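Local coordinates for protein acyltransferase (Actinoplanes teichomyceticus, PDB 4Q38) that transfers long-chain acyl groups from acyl-CoA to the amino sugar of teicoplanin-type glycopeptide antibiotics, at residues E46-P51 and F130-P135. Sequence-based numbering, arbitrary orientation.
Sequences EPVRLP and FLATVP
The methyl of Ala132 is touched from two neighbouring directions by branched side chains of the extended segment 46-51: CG1 of Val48 and CD2 of Leu50 each come within 3.9 Å of Ala132 CB. Val48 and Leu50 lie two residues apart, with Arg49 turned from them toward Glu55, its salt-bridge partner. In Val48 the touching branch stands anti to the backbone N (chi1 161°), which carries CG1 forward to the helix. Leu50 instead sets CG beside its own N (chi1 -65°); chi2 178° extends CD1 away from CA, and the folded-back CD2 meets Ala132. Here the main chains come close, with Arg49 O 3.8 Å from Ala132 CA. Further along, the ring of Pro51 meets the base of the Leu131 side chain, CD to CB 4.3 Å, in looser apolar contact. No direct hydrogen bond joins the segments; a water bridges them, accepting from Arg49 N at 2.9 Å and probably donating to Ala132 O at 2.8 Å. Pro135 N cannot bond back to Leu131 O, and there the helix kinks. Helix 84-98 packs on Val48 and Leu50, helix 53-62 on Pro51 and Leu131. This is loop-on-helix packing: the linker between helices 32-41 and 53-62 lies against helix 125-143 of the N-acyltransferase N-terminal domain, away from the CoA site in the GNAT-like C-terminal domain.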
# COMPACT_ATOMS: atom_id res chain seq x y z
N GLU A 46 -19.58 -15.62 3.49
CA GLU A 46 -18.84 -16.14 4.64
C GLU A 46 -18.79 -15.03 5.70
O GLU A 46 -18.19 -13.98 5.46
CB GLU A 46 -17.42 -16.55 4.23
CG GLU A 46 -16.59 -17.18 5.34
CD GLU A 46 -17.04 -18.59 5.70
OE1 GLU A 46 -16.90 -18.97 6.89
OE2 GLU A 46 -17.53 -19.32 4.81
N PRO A 47 -19.42 -15.27 6.87
CA PRO A 47 -19.46 -14.26 7.93
C PRO A 47 -18.05 -13.77 8.28
O PRO A 47 -17.09 -14.55 8.24
CB PRO A 47 -20.04 -15.03 9.12
CG PRO A 47 -20.84 -16.12 8.51
CD PRO A 47 -20.07 -16.53 7.28
N VAL A 48 -17.94 -12.48 8.58
CA VAL A 48 -16.66 -11.90 8.98
C VAL A 48 -16.23 -12.43 10.34
O VAL A 48 -16.99 -12.38 11.31
CB VAL A 48 -16.72 -10.36 8.99
CG1 VAL A 48 -15.59 -9.76 9.82
CG2 VAL A 48 -16.68 -9.83 7.57
N ARG A 49 -15.01 -12.97 10.40
CA ARG A 49 -14.44 -13.47 11.64
C ARG A 49 -13.13 -12.75 11.94
O ARG A 49 -12.23 -12.71 11.10
CB ARG A 49 -14.20 -14.98 11.53
CG ARG A 49 -13.80 -15.65 12.83
CD ARG A 49 -13.56 -17.14 12.63
NE ARG A 49 -12.79 -17.74 13.73
CZ ARG A 49 -11.46 -17.73 13.81
NH1 ARG A 49 -10.72 -17.16 12.87
NH2 ARG A 49 -10.87 -18.30 14.85
N LEU A 50 -13.02 -12.15 13.12
CA LEU A 50 -11.73 -11.66 13.58
C LEU A 50 -11.07 -12.70 14.47
O LEU A 50 -11.70 -13.23 15.39
CB LEU A 50 -11.85 -10.32 14.32
CG LEU A 50 -12.31 -9.08 13.56
CD1 LEU A 50 -12.38 -7.90 14.52
CD2 LEU A 50 -11.43 -8.75 12.35
N PRO A 51 -9.78 -12.99 14.20
CA PRO A 51 -9.01 -13.77 15.15
C PRO A 51 -8.90 -13.00 16.47
O PRO A 51 -8.85 -11.76 16.47
CB PRO A 51 -7.64 -13.88 14.48
CG PRO A 51 -7.55 -12.66 13.63
CD PRO A 51 -8.94 -12.48 13.09
N PHE A 130 -8.09 -6.00 7.17
CA PHE A 130 -7.01 -6.82 6.62
C PHE A 130 -7.03 -8.22 7.25
O PHE A 130 -7.02 -9.22 6.54
CB PHE A 130 -5.65 -6.13 6.85
CG PHE A 130 -4.51 -6.70 6.02
CD1 PHE A 130 -3.93 -7.93 6.33
CD2 PHE A 130 -3.99 -5.97 4.95
CE1 PHE A 130 -2.87 -8.43 5.58
CE2 PHE A 130 -2.94 -6.46 4.19
CZ PHE A 130 -2.37 -7.69 4.51
N LEU A 131 -7.08 -8.27 8.59
CA LEU A 131 -7.12 -9.55 9.32
C LEU A 131 -8.30 -10.42 8.90
O LEU A 131 -8.17 -11.63 8.74
CB LEU A 131 -7.17 -9.30 10.84
CG LEU A 131 -5.96 -8.62 11.48
CD1 LEU A 131 -6.16 -8.37 12.97
CD2 LEU A 131 -4.69 -9.43 11.24
N ALA A 132 -9.47 -9.80 8.74
CA ALA A 132 -10.67 -10.53 8.38
C ALA A 132 -10.59 -11.08 6.95
O ALA A 132 -11.30 -12.03 6.60
CB ALA A 132 -11.89 -9.64 8.54
N THR A 133 -9.72 -10.48 6.14
CA THR A 133 -9.65 -10.78 4.71
C THR A 133 -8.49 -11.73 4.39
O THR A 133 -8.43 -12.29 3.29
CB THR A 133 -9.56 -9.48 3.88
OG1 THR A 133 -10.61 -8.59 4.30
CG2 THR A 133 -9.69 -9.74 2.38
N VAL A 134 -7.60 -11.95 5.36
CA VAL A 134 -6.47 -12.85 5.16
C VAL A 134 -6.89 -14.26 4.68
O VAL A 134 -6.30 -14.77 3.72
CB VAL A 134 -5.55 -12.93 6.41
CG1 VAL A 134 -4.61 -14.13 6.34
CG2 VAL A 134 -4.76 -11.64 6.59
N PRO A 135 -7.91 -14.88 5.33
CA PRO A 135 -8.29 -16.22 4.88
C PRO A 135 -8.72 -16.25 3.41
O PRO A 135 -8.28 -17.13 2.67
CB PRO A 135 -9.46 -16.60 5.80
CG PRO A 135 -9.25 -15.78 7.04
CD PRO A 135 -8.67 -14.48 6.54
O HOH W 1 -13.53 -13.15 7.93